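Local coordinates for C2 domain protein (PDB 7DF2) that binds calcium ions through its C2 domain and is probably secreted, at residues G122-D134 against K142-R154. Sequence-based numbering, arbitrary orientation. Where two conformers were deposited one is given.
With CA (calcium ion), chain D; CA (calcium ion), chain C.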
loop_
_atom_site.group_PDB
_atom_site.type_symbol
_atom_site.label_atom_id
_atom_site.label_comp_id
_atom_site.label_asym_id
_atom_site.label_seq_id
_atom_site.Cartn_x
_atom_site.Cartn_y
_atom_site.Cartn_z
ATOM N N GLY A 122 11.970 8.736 14.272
ATOM C CA GLY A 122 12.356 7.338 14.311
ATOM C C GLY A 122 11.111 6.488 14.148
ATOM O O GLY A 122 10.060 6.800 14.709
ATOM N N VAL A 123 11.227 5.417 13.362
ATOM C CA VAL A 123 10.131 4.469 13.204
ATOM C C VAL A 123 10.661 3.054 13.358
ATOM O O VAL A 123 11.824 2.763 13.057
ATOM C CB VAL A 123 9.404 4.617 11.846
ATOM C CG1 VAL A 123 8.742 5.979 11.736
ATOM C CG2 VAL A 123 10.369 4.374 10.691
ATOM N N ARG A 124 9.786 2.168 13.835
ATOM C CA ARG A 124 10.066 0.741 13.904
ATOM C C ARG A 124 9.306 -0.069 12.871
ATOM O O ARG A 124 9.775 -1.139 12.484
ATOM C CB ARG A 124 9.730 0.194 15.298
ATOM C CG ARG A 124 10.553 0.822 16.407
ATOM C CD ARG A 124 10.217 0.227 17.760
ATOM N NE ARG A 124 10.767 1.030 18.850
ATOM C CZ ARG A 124 11.995 0.883 19.338
ATOM N NH1 ARG A 124 12.410 1.659 20.328
ATOM N NH2 ARG A 124 12.808 -0.038 18.832
ATOM N N LYS A 125 8.154 0.419 12.416
ATOM C CA LYS A 125 7.318 -0.291 11.456
ATOM C C LYS A 125 6.667 0.720 10.530
ATOM O O LYS A 125 6.120 1.725 10.994
ATOM C CB LYS A 125 6.222 -1.100 12.166
ATOM C CG LYS A 125 6.613 -2.511 12.527
ATOM C CD LYS A 125 5.396 -3.410 12.600
ATOM C CE LYS A 125 4.465 -2.973 13.702
ATOM N NZ LYS A 125 3.501 -4.050 14.018
ATOM N N ILE A 126 6.697 0.448 9.228
ATOM C CA ILE A 126 5.988 1.258 8.246
ATOM C C ILE A 126 4.990 0.356 7.538
ATOM O O ILE A 126 5.362 -0.701 7.016
ATOM C CB ILE A 126 6.956 1.900 7.236
ATOM C CG1 ILE A 126 7.875 2.896 7.949
ATOM C CG2 ILE A 126 6.201 2.583 6.105
ATOM C CD1 ILE A 126 8.982 3.432 7.069
ATOM N N ALA A 127 3.733 0.769 7.519
ATOM C CA ALA A 127 2.661 -0.046 6.958
ATOM C C ALA A 127 2.386 0.389 5.525
ATOM O O ALA A 127 1.950 1.520 5.290
ATOM C CB ALA A 127 1.397 0.069 7.800
ATOM N N MET A 128 2.645 -0.502 4.577
ATOM C CA MET A 128 2.148 -0.313 3.219
ATOM C C MET A 128 0.665 -0.668 3.227
ATOM O O MET A 128 0.303 -1.784 3.615
ATOM C CB MET A 128 2.923 -1.193 2.243
ATOM C CG MET A 128 4.382 -0.782 2.111
ATOM S SD MET A 128 5.250 -1.781 0.888
ATOM C CE MET A 128 5.545 -3.306 1.769
ATOM N N ARG A 129 -0.189 0.288 2.860
ATOM C CA ARG A 129 -1.640 0.116 2.925
ATOM C C ARG A 129 -2.209 0.185 1.517
ATOM O O ARG A 129 -1.866 1.090 0.751
ATOM C CB ARG A 129 -2.299 1.186 3.807
ATOM C CG ARG A 129 -1.952 1.084 5.285
ATOM C CD ARG A 129 -2.836 2.029 6.093
ATOM N NE ARG A 129 -2.513 1.968 7.513
ATOM C CZ ARG A 129 -3.090 1.141 8.378
ATOM N NH1 ARG A 129 -4.033 0.291 7.976
ATOM N NH2 ARG A 129 -2.726 1.165 9.652
ATOM N N VAL A 130 -3.088 -0.760 1.177
ATOM C CA VAL A 130 -3.808 -0.740 -0.091
ATOM C C VAL A 130 -5.270 -1.032 0.200
ATOM O O VAL A 130 -5.589 -1.904 1.018
ATOM C CB VAL A 130 -3.260 -1.774 -1.104
ATOM C CG1 VAL A 130 -4.119 -1.809 -2.373
ATOM C CG2 VAL A 130 -1.809 -1.470 -1.468
ATOM N N ARG A 131 -6.158 -0.296 -0.452
ATOM C CA ARG A 131 -7.580 -0.607 -0.388
ATOM C C ARG A 131 -8.123 -0.761 -1.800
ATOM O O ARG A 131 -7.869 0.078 -2.673
ATOM C CB ARG A 131 -8.359 0.470 0.373
ATOM C CG ARG A 131 -9.895 0.271 0.320
ATOM C CD ARG A 131 -10.576 1.300 1.230
ATOM N NE ARG A 131 -12.031 1.233 1.179
ATOM C CZ ARG A 131 -12.767 0.426 1.938
ATOM N NH1 ARG A 131 -12.187 -0.386 2.805
ATOM N NH2 ARG A 131 -14.089 0.437 1.831
ATOM N N ALA A 132 -8.870 -1.836 -2.024
ATOM C CA ALA A 132 -9.498 -2.086 -3.311
ATOM C C ALA A 132 -11.000 -2.198 -3.115
ATOM O O ALA A 132 -11.460 -2.923 -2.230
ATOM C CB ALA A 132 -8.952 -3.368 -3.955
ATOM N N ILE A 133 -11.764 -1.481 -3.937
ATOM C CA ILE A 133 -13.219 -1.611 -3.940
ATOM C C ILE A 133 -13.660 -1.826 -5.377
ATOM O O ILE A 133 -12.973 -1.455 -6.332
ATOM C CB ILE A 133 -13.964 -0.394 -3.330
ATOM C CG1 ILE A 133 -13.705 0.869 -4.147
ATOM C CG2 ILE A 133 -13.521 -0.147 -1.903
ATOM C CD1 ILE A 133 -14.839 1.264 -5.067
ATOM N N ASP A 134 -14.815 -2.462 -5.517
ATOM C CA ASP A 134 -15.503 -2.569 -6.795
ATOM C C ASP A 134 -16.510 -1.429 -6.867
ATOM O O ASP A 134 -17.349 -1.282 -5.973
ATOM C CB ASP A 134 -16.205 -3.926 -6.907
ATOM C CG ASP A 134 -17.296 -3.934 -7.965
ATOM O OD1 ASP A 134 -16.987 -3.604 -9.117
ATOM O OD2 ASP A 134 -18.462 -4.261 -7.650
ATOM N N LYS A 142 -16.744 -3.424 -1.230
ATOM C CA LYS A 142 -15.369 -3.636 -0.777
ATOM C C LYS A 142 -14.794 -4.953 -1.292
ATOM O O LYS A 142 -15.422 -6.019 -1.177
ATOM C CB LYS A 142 -15.301 -3.590 0.752
ATOM C CG LYS A 142 -13.916 -3.901 1.329
ATOM C CD LYS A 142 -13.996 -4.104 2.850
ATOM C CE LYS A 142 -12.616 -4.260 3.458
ATOM N NZ LYS A 142 -12.714 -4.410 4.941
ATOM N N ILE A 143 -13.606 -4.871 -1.896
ATOM C CA ILE A 143 -12.849 -6.066 -2.243
ATOM C C ILE A 143 -12.020 -6.436 -1.026
ATOM O O ILE A 143 -12.268 -7.473 -0.402
ATOM C CB ILE A 143 -12.008 -5.864 -3.515
ATOM C CG1 ILE A 143 -12.960 -5.696 -4.696
ATOM C CG2 ILE A 143 -11.113 -7.069 -3.770
ATOM C CD1 ILE A 143 -12.324 -5.115 -5.903
ATOM N N ASP A 144 -11.060 -5.593 -0.646
ATOM C CA ASP A 144 -10.355 -5.828 0.610
ATOM C C ASP A 144 -9.466 -4.643 0.943
ATOM O O ASP A 144 -9.210 -3.765 0.110
ATOM C CB ASP A 144 -9.514 -7.110 0.584
ATOM C CG ASP A 144 -9.702 -7.948 1.853
ATOM O OD1 ASP A 144 -9.869 -7.330 2.922
ATOM O OD2 ASP A 144 -9.702 -9.203 1.781
ATOM N N ASN A 145 -9.017 -4.636 2.201
ATOM C CA ASN A 145 -7.887 -3.839 2.661
ATOM C C ASN A 145 -6.684 -4.766 2.814
ATOM O O ASN A 145 -6.823 -5.924 3.221
ATOM C CB ASN A 145 -8.185 -3.155 4.001
ATOM C CG ASN A 145 -9.319 -2.142 3.921
ATOM O OD1 ASN A 145 -9.518 -1.489 2.901
ATOM N ND2 ASN A 145 -10.055 -1.993 5.018
ATOM N N TYR A 146 -5.497 -4.254 2.497
ATOM C CA TYR A 146 -4.267 -5.036 2.538
ATOM C C TYR A 146 -3.222 -4.226 3.286
ATOM O O TYR A 146 -3.050 -3.042 2.998
ATOM C CB TYR A 146 -3.765 -5.356 1.113
ATOM C CG TYR A 146 -4.814 -5.929 0.193
ATOM C CD1 TYR A 146 -5.724 -5.097 -0.465
ATOM C CD2 TYR A 146 -4.885 -7.296 -0.044
ATOM C CE1 TYR A 146 -6.690 -5.617 -1.303
ATOM C CE2 TYR A 146 -5.854 -7.833 -0.889
ATOM C CZ TYR A 146 -6.754 -6.994 -1.512
ATOM O OH TYR A 146 -7.720 -7.524 -2.348
ATOM N N LYS A 147 -2.540 -4.844 4.250
ATOM C CA LYS A 147 -1.492 -4.157 5.002
ATOM C C LYS A 147 -0.288 -5.069 5.148
ATOM O O LYS A 147 -0.420 -6.223 5.567
ATOM C CB LYS A 147 -1.984 -3.713 6.386
ATOM C CG LYS A 147 -0.929 -2.991 7.222
ATOM C CD LYS A 147 -1.538 -2.378 8.479
ATOM C CE LYS A 147 -1.720 -3.426 9.574
ATOM N NZ LYS A 147 -2.353 -2.842 10.794
ATOM N N CYS A 148 0.878 -4.522 4.820
ATOM C CA CYS A 148 2.163 -5.203 4.825
ATOM C C CYS A 148 3.149 -4.287 5.535
ATOM O O CYS A 148 3.185 -3.087 5.247
ATOM C CB CYS A 148 2.609 -5.472 3.386
ATOM S SG CYS A 148 4.167 -6.273 3.177
ATOM N N HIS A 149 3.936 -4.826 6.467
ATOM C CA HIS A 149 4.856 -3.989 7.223
ATOM C C HIS A 149 6.278 -4.026 6.683
ATOM O O HIS A 149 6.799 -5.083 6.323
ATOM C CB HIS A 149 4.869 -4.425 8.687
ATOM C CG HIS A 149 3.571 -4.193 9.389
ATOM N ND1 HIS A 149 2.987 -2.948 9.467
ATOM C CD2 HIS A 149 2.746 -5.041 10.044
ATOM C CE1 HIS A 149 1.855 -3.040 10.144
ATOM N NE2 HIS A 149 1.687 -4.299 10.505
ATOM N N ILE A 150 6.912 -2.864 6.659
ATOM C CA ILE A 150 8.346 -2.753 6.440
ATOM C C ILE A 150 9.000 -2.609 7.806
ATOM O O ILE A 150 8.585 -1.768 8.614
ATOM C CB ILE A 150 8.681 -1.554 5.537
ATOM C CG1 ILE A 150 8.023 -1.697 4.160
ATOM C CG2 ILE A 150 10.186 -1.386 5.396
ATOM C CD1 ILE A 150 7.876 -0.363 3.436
ATOM N N THR A 151 10.004 -3.441 8.073
ATOM C CA THR A 151 10.801 -3.349 9.288
ATOM C C THR A 151 12.272 -3.455 8.907
ATOM O O THR A 151 12.621 -3.911 7.813
ATOM C CB THR A 151 10.429 -4.434 10.316
ATOM O OG1 THR A 151 10.681 -5.730 9.762
ATOM C CG2 THR A 151 8.952 -4.330 10.706
ATOM N N GLY A 152 13.141 -3.028 9.824
ATOM C CA GLY A 152 14.522 -2.760 9.482
ATOM C C GLY A 152 15.590 -3.685 10.020
ATOM O O GLY A 152 16.774 -3.348 9.924
ATOM N N GLU A 153 15.227 -4.840 10.581
ATOM C CA GLU A 153 16.246 -5.705 11.170
ATOM C C GLU A 153 17.137 -6.323 10.093
ATOM O O GLU A 153 18.364 -6.171 10.135
ATOM C CB GLU A 153 15.582 -6.764 12.063
ATOM C CG GLU A 153 14.971 -7.979 11.361
ATOM C CD GLU A 153 13.683 -7.647 10.625
ATOM O OE1 GLU A 153 13.036 -6.636 10.976
ATOM O OE2 GLU A 153 13.333 -8.385 9.678
ATOM N N ARG A 154 16.542 -6.970 9.088
ATOM C CA ARG A 154 17.338 -7.618 8.050
ATOM C C ARG A 154 17.816 -6.622 7.005
ATOM O O ARG A 154 18.978 -6.664 6.586
ATOM C CB ARG A 154 16.525 -8.716 7.369
ATOM C CG ARG A 154 16.402 -9.990 8.162
ATOM C CD ARG A 154 17.432 -11.000 7.718
ATOM N NE ARG A 154 17.014 -12.336 8.101
ATOM C CZ ARG A 154 17.003 -13.380 7.284
ATOM N NH1 ARG A 154 17.413 -13.252 6.029
ATOM N NH2 ARG A 154 16.588 -14.553 7.734
HETATM CA CA CA D . -19.249 -3.149 -9.963
HETATM CA CA CA C . -20.607 -5.030 -7.143
HETATM O O HOH W 1 12.402 -1.700 12.057
HETATM O O HOH W 2 -4.744 -1.878 9.776
HETATM O O HOH W 3 -13.536 -1.519 5.296
HETATM O O HOH W 4 -22.857 -5.814 -6.869
HETATM O O HOH W 5 -21.104 -2.383 -11.305
#
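Ile126 pairs with Ile150 at the end of the antiparallel hairpin far from its turn. Backbone hydrogen bonds continue through Met128-Cys148 and Val130-Tyr146. At Ala132 a classic beta bulge shifts the register: Ala132 O accepts from Ile143 N and Asp144 N.

On the face of Arg129, Arg131, Asn145 and Lys147, Arg131 NH1 donates to Asn145 OD1 at 2.9 Å, the guanidinium and amide planes 45° apart. CG anti to the backbone N (chi1 173°) and an extended chain bring NH1 there. Water joins Arg131 NH1 to Lys142 NZ, which is salt-bridged to Asp176. A leucine in place of this arginine would probably leave Asn145 OD1 without this donor and break the water link. Lys147 CD covers one face of the Arg129 guanidinium. Water joins Arg129 NH1 to Lys147 NZ, and Arg129 NE is salt-bridged to Asp77.

Lys125 CD makes a CH-pi contact over the His149 ring.

Apolar side chains dominate the face of Met128, Val130, Tyr146 and Ile150. Met128 CE meets Cys148 SG at 3.6 Å.

Asp134 bridges two calcium ions at the turn end of the hairpin. Strand 70-77 flanks strand 121-136, while strands 41-51 and 181-190 pack against the apolar face, forming the C2 beta sandwich.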